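Local structure of Glyoxalase/bleomycin resistance protein/dioxygenase (Nocardioides sp., 4MYM) at residues L34-H39 with L73-A78; D40-V45 with S57-G62. The protein belongs to the glyoxalase/bleomycin resistance/dioxygenase superfamily and is probably a metal-dependent enzyme or drug-binding protein, its exact reaction and ligand not being established. All coordinates share one frame; numbering follows the deposited sequence.

In the fold
Both contacts belong to the first beta-alpha-beta-beta-beta module of the chain, whose sheet runs in the order 33-38, 72-77, 63-66, 56-60. Interaction 1 pairs the parallel strands 33-38 and 72-77, the first and last of the module. Interaction 2, nested within the loop that this pairing closes, joins helix 41-51 to the opposite outer strand, 56-60, and the turn after it. They lie about 8 Å apart, centre to centre. Thr38 OG1 meets Ser44 OG at 2.8 Å, a probable hydrogen bond, and Leu75 packs on Ser44, linking the start of the helix to the sheet. Both contacts also touch the second subunit, which ties the module into the dimer.

Interaction 1 of 2, residues L34-H39 with L73-A78; sequences LCLVTH and LALWDA
Leu36 settles against Leu73 and Leu75 on one face of a parallel strand pair, the first and last strands of a beta-alpha-beta-beta-beta module of the vicinal oxygen chelate type. Its CG lies 4.1 Å from Leu73 CD1, while its CB rests 4.0 Å from Leu75 CD2, so it sits at a slant against both leucines of the neighbouring strand. Helix 41-51 covers this face, with Tyr48 touching both Leu36 and Leu75.

The other face carries Cys35, Ala74, Val37 and Trp76. With SG anti to the backbone N (chi1 -173°), the Cys35 sulfur leans toward the C-terminal end of its strand, reaches Trp76 CB at 3.5 Å and lies at the edge of the indole, near its plane. The ring itself leads away from strand 34-38 and meets Trp134 of the second subunit edge-to-face. The sheet also runs on into that subunit through Cys35 and Leu36.

Five backbone hydrogen bonds join the strands, from Ala74 N to Leu34 O through to Ala78 N to Thr38 O. Beside them, Thr38 CG2 rests on the opposing backbone, 3.7 Å from Asp77 N. Where strand 73-77 gives way to helix, Asp77, the N-cap, accepts from Leu80 N through OD2, and the Ala78 methyl is met by two groups: Val37 CG1 and His39 CE1, each 3.6 Å from Ala78 CB.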
loop_
_atom_site.group_PDB
_atom_site.type_symbol
_atom_site.label_atom_id
_atom_site.label_comp_id
_atom_site.label_asym_id
_atom_site.label_seq_id
_atom_site.Cartn_x
_atom_site.Cartn_y
_atom_site.Cartn_z
ATOM N N LEU A 34 1.308 1.395 5.051
ATOM C CA LEU A 34 1.016 1.947 3.725
ATOM C C LEU A 34 0.659 3.399 3.930
ATOM O O LEU A 34 -0.321 3.704 4.613
ATOM C CB LEU A 34 -0.141 1.197 3.063
ATOM C CG LEU A 34 -0.722 1.879 1.819
ATOM C CD1 LEU A 34 0.317 1.940 0.714
ATOM C CD2 LEU A 34 -1.973 1.147 1.357
ATOM N N CYS A 35 1.466 4.299 3.362
ATOM C CA CYS A 35 1.314 5.717 3.601
ATOM C C CYS A 35 0.958 6.459 2.306
ATOM O O CYS A 35 1.766 6.583 1.369
ATOM C CB CYS A 35 2.577 6.292 4.222
ATOM S SG CYS A 35 2.392 8.004 4.719
ATOM N N LEU A 36 -0.281 6.924 2.265
ATOM C CA LEU A 36 -0.783 7.652 1.121
ATOM C C LEU A 36 -0.291 9.093 1.171
ATOM O O LEU A 36 -0.180 9.697 2.250
ATOM C CB LEU A 36 -2.311 7.612 1.099
ATOM C CG LEU A 36 -2.970 6.228 1.166
ATOM C CD1 LEU A 36 -4.479 6.346 1.058
ATOM C CD2 LEU A 36 -2.456 5.302 0.090
ATOM N N VAL A 37 -0.022 9.639 -0.005
ATOM C CA VAL A 37 0.407 11.020 -0.141
ATOM C C VAL A 37 -0.852 11.869 -0.285
ATOM O O VAL A 37 -1.651 11.666 -1.205
ATOM C CB VAL A 37 1.352 11.178 -1.341
ATOM C CG1 VAL A 37 1.674 12.644 -1.604
ATOM C CG2 VAL A 37 2.624 10.379 -1.094
ATOM N N THR A 38 -1.042 12.793 0.650
ATOM C CA THR A 38 -2.216 13.654 0.638
ATOM C C THR A 38 -1.835 15.113 0.330
ATOM O O THR A 38 -0.653 15.501 0.428
ATOM C CB THR A 38 -3.009 13.552 1.969
ATOM O OG1 THR A 38 -4.277 14.216 1.837
ATOM C CG2 THR A 38 -2.240 14.159 3.128
ATOM N N HIS A 39 -2.840 15.886 -0.089
ATOM C CA HIS A 39 -2.724 17.336 -0.273
ATOM C C HIS A 39 -3.716 18.100 0.604
ATOM O O HIS A 39 -3.796 19.326 0.547
ATOM C CB HIS A 39 -2.932 17.692 -1.745
ATOM C CG HIS A 39 -2.020 16.947 -2.657
ATOM N ND1 HIS A 39 -0.687 17.266 -2.798
ATOM C CD2 HIS A 39 -2.230 15.862 -3.436
ATOM C CE1 HIS A 39 -0.124 16.426 -3.646
ATOM N NE2 HIS A 39 -1.035 15.555 -4.036
ATOM N N LEU A 73 -2.460 1.937 8.004
ATOM C CA LEU A 73 -2.750 2.943 6.986
ATOM C C LEU A 73 -2.370 4.300 7.533
ATOM O O LEU A 73 -2.751 4.654 8.658
ATOM C CB LEU A 73 -4.226 2.918 6.604
ATOM C CG LEU A 73 -4.695 3.918 5.544
ATOM C CD1 LEU A 73 -4.052 3.671 4.187
ATOM C CD2 LEU A 73 -6.206 3.807 5.437
ATOM N N ALA A 74 -1.628 5.059 6.730
ATOM C CA ALA A 74 -1.119 6.364 7.126
ATOM C C ALA A 74 -1.318 7.409 6.021
ATOM O O ALA A 74 -1.527 7.074 4.849
ATOM C CB ALA A 74 0.358 6.252 7.493
ATOM N N LEU A 75 -1.286 8.676 6.421
ATOM C CA LEU A 75 -1.407 9.794 5.495
ATOM C C LEU A 75 -0.335 10.817 5.810
ATOM O O LEU A 75 -0.148 11.179 6.962
ATOM C CB LEU A 75 -2.774 10.458 5.639
ATOM C CG LEU A 75 -4.002 9.541 5.711
ATOM C CD1 LEU A 75 -5.211 10.325 6.224
ATOM C CD2 LEU A 75 -4.283 8.921 4.357
ATOM N N TRP A 76 0.312 11.333 4.781
ATOM C CA TRP A 76 1.409 12.274 4.969
ATOM C C TRP A 76 1.334 13.340 3.879
ATOM O O TRP A 76 1.308 13.023 2.688
ATOM C CB TRP A 76 2.739 11.521 4.897
ATOM C CG TRP A 76 3.926 12.219 5.515
ATOM C CD1 TRP A 76 3.976 13.464 6.084
ATOM C CD2 TRP A 76 5.245 11.690 5.600
ATOM N NE1 TRP A 76 5.263 13.736 6.524
ATOM C CE2 TRP A 76 6.055 12.662 6.230
ATOM C CE3 TRP A 76 5.821 10.483 5.211
ATOM C CZ2 TRP A 76 7.409 12.454 6.481
ATOM C CZ3 TRP A 76 7.175 10.284 5.457
ATOM C CH2 TRP A 76 7.946 11.269 6.089
ATOM N N ASP A 77 1.281 14.597 4.300
ATOM C CA ASP A 77 1.186 15.718 3.380
ATOM C C ASP A 77 2.383 15.776 2.444
ATOM O O ASP A 77 3.530 15.678 2.904
ATOM C CB ASP A 77 1.122 17.030 4.161
ATOM C CG ASP A 77 1.014 18.228 3.243
ATOM O OD1 ASP A 77 -0.097 18.464 2.723
ATOM O OD2 ASP A 77 2.043 18.894 3.020
ATOM N N ALA A 78 2.113 15.959 1.145
ATOM C CA ALA A 78 3.148 15.979 0.107
ATOM C C ALA A 78 4.205 17.073 0.320
ATOM O O ALA A 78 5.397 16.838 0.114
ATOM C CB ALA A 78 2.513 16.146 -1.275
#

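Interaction 2 of 2, residues D40-V45 with S57-G62; sequences DLEASV and SSRMPG
Glu42 and Arg59 meet as a two-pronged salt bridge between the first turn of helix 41-51 and strand 56-60. The guanidinium comes end-on: Arg59 NH1 donates to Glu42 OE2 at 3.0 Å, and Arg59 NH2 to Glu42 OE1 at a longer 3.3 Å. Each oxygen uses its syn lone pair, yet the fit is not flat, because the carboxylate and guanidinium planes stand 29° apart and both bonds are bent. Glu42 turns back at chi2 (-44°) to offer its carboxylate, whereas Arg59 is extended from CG to NE and spans the distance from its strand. Two bonds should limit rotation of either charged group, although Glu42 is exposed and this side of the contact faces solvent.

The apolar, more enclosed part lies beside the bridge. Leu41 sends CD2 against the backbone of the turn, 3.8 Å from Gly62 C, and the same methyl lies at the guanidinium edge, 4.1 Å from Arg59 NH1. The positive phi of Gly62 (56°) suits a glycine, and at this residue the backbone comes nearest to the helix. Val45 CG1 adds an apolar neighbour 4.0 Å from Arg59 NH2, while Leu41 and Val45 both also rest on Leu75 of strand 72-77.

Asp40 is the N-cap of the helix: its OD1 accepts from Ala43 N at 3.2 Å, with the donor above the carboxylate plane. Strand 56-60 forms backbone hydrogen bonds with the second subunit through Ser57 and Arg59. The helix packs on its own sheet, antiparallel to strand 57-60, as in the beta-alpha-beta-beta-beta module of the glyoxalase/bleomycin resistance fold.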
loop_
_atom_site.group_PDB
_atom_site.type_symbol
_atom_site.label_atom_id
_atom_site.label_comp_id
_atom_site.label_asym_id
_atom_site.label_seq_id
_atom_site.Cartn_x
_atom_site.Cartn_y
_atom_site.Cartn_z
ATOM N N ASP A 40 -4.462 17.366 1.419
ATOM C CA ASP A 40 -5.427 17.952 2.338
ATOM C C ASP A 40 -5.660 16.909 3.402
ATOM O O ASP A 40 -6.574 16.084 3.299
ATOM C CB ASP A 40 -6.723 18.324 1.610
ATOM C CG ASP A 40 -7.737 19.040 2.518
ATOM O OD1 ASP A 40 -7.661 18.955 3.774
ATOM O OD2 ASP A 40 -8.636 19.679 1.948
ATOM N N LEU A 41 -4.798 16.936 4.414
ATOM C CA LEU A 41 -4.785 15.901 5.440
ATOM C C LEU A 41 -6.148 15.776 6.127
ATOM O O LEU A 41 -6.662 14.674 6.278
ATOM C CB LEU A 41 -3.683 16.179 6.467
ATOM C CG LEU A 41 -3.629 15.245 7.676
ATOM C CD1 LEU A 41 -3.247 13.834 7.246
ATOM C CD2 LEU A 41 -2.653 15.778 8.716
ATOM N N GLU A 42 -6.742 16.894 6.538
ATOM C CA GLU A 42 -7.983 16.818 7.319
ATOM C C GLU A 42 -9.150 16.231 6.532
ATOM O O GLU A 42 -9.943 15.485 7.086
ATOM C CB GLU A 42 -8.347 18.175 7.948
ATOM C CG GLU A 42 -7.342 18.651 8.994
ATOM C CD GLU A 42 -6.904 17.555 9.953
ATOM O OE1 GLU A 42 -7.779 16.837 10.483
ATOM O OE2 GLU A 42 -5.682 17.398 10.171
ATOM N N ALA A 43 -9.235 16.536 5.242
ATOM C CA ALA A 43 -10.268 15.947 4.388
ATOM C C ALA A 43 -10.024 14.442 4.197
ATOM O O ALA A 43 -10.968 13.645 4.205
ATOM C CB ALA A 43 -10.324 16.663 3.043
ATOM N N SER A 44 -8.759 14.057 4.036
ATOM C CA SER A 44 -8.394 12.646 3.973
ATOM C C SER A 44 -8.741 11.933 5.272
ATOM O O SER A 44 -9.379 10.903 5.242
ATOM C CB SER A 44 -6.903 12.473 3.645
ATOM O OG SER A 44 -6.651 12.777 2.286
ATOM N N VAL A 45 -8.352 12.492 6.413
ATOM C CA VAL A 45 -8.682 11.879 7.702
ATOM C C VAL A 45 -10.209 11.671 7.815
ATOM O O VAL A 45 -10.659 10.613 8.224
ATOM C CB VAL A 45 -8.147 12.717 8.897
ATOM C CG1 VAL A 45 -8.773 12.286 10.220
ATOM C CG2 VAL A 45 -6.627 12.632 8.970
ATOM N N SER A 57 -4.731 6.830 15.315
ATOM C CA SER A 57 -3.788 6.221 16.238
ATOM C C SER A 57 -2.735 7.243 16.670
ATOM O O SER A 57 -2.384 7.320 17.851
ATOM C CB SER A 57 -3.123 5.019 15.567
ATOM O OG SER A 57 -2.272 4.328 16.467
ATOM N N SER A 58 -2.242 8.032 15.712
ATOM C CA SER A 58 -1.222 9.030 16.002
ATOM C C SER A 58 -1.280 10.188 15.027
ATOM O O SER A 58 -1.841 10.077 13.931
ATOM C CB SER A 58 0.176 8.403 15.996
ATOM O OG SER A 58 0.659 8.198 14.683
ATOM N N ARG A 59 -0.708 11.307 15.460
ATOM C CA ARG A 59 -0.596 12.511 14.652
ATOM C C ARG A 59 0.761 13.180 14.809
ATOM O O ARG A 59 1.285 13.257 15.908
ATOM C CB ARG A 59 -1.643 13.515 15.090
ATOM C CG ARG A 59 -3.008 13.331 14.462
ATOM C CD ARG A 59 -3.835 14.559 14.772
ATOM N NE ARG A 59 -5.207 14.455 14.309
ATOM C CZ ARG A 59 -5.652 14.853 13.123
ATOM N NH1 ARG A 59 -4.833 15.355 12.196
ATOM N NH2 ARG A 59 -6.934 14.707 12.856
HETATM N N MSE A 60 1.316 13.669 13.707
HETATM C CA MSE A 60 2.517 14.497 13.744
HETATM C C MSE A 60 2.275 15.577 12.739
HETATM O O MSE A 60 1.273 15.530 12.009
HETATM C CB MSE A 60 3.755 13.656 13.425
HETATM C CG MSE A 60 4.089 12.654 14.524
HETATM SE SE MSE A 60 4.642 13.595 16.181
HETATM C CE MSE A 60 6.473 14.038 15.583
ATOM N N PRO A 61 3.164 16.584 12.681
ATOM C CA PRO A 61 2.918 17.609 11.676
ATOM C C PRO A 61 2.732 17.001 10.285
ATOM O O PRO A 61 3.562 16.185 9.831
ATOM C CB PRO A 61 4.173 18.489 11.759
ATOM C CG PRO A 61 4.588 18.365 13.187
ATOM C CD PRO A 61 4.288 16.944 13.568
ATOM N N GLY A 62 1.624 17.384 9.650
ATOM C CA GLY A 62 1.208 16.891 8.339
ATOM C C GLY A 62 1.069 15.384 8.230
ATOM O O GLY A 62 1.152 14.830 7.142
#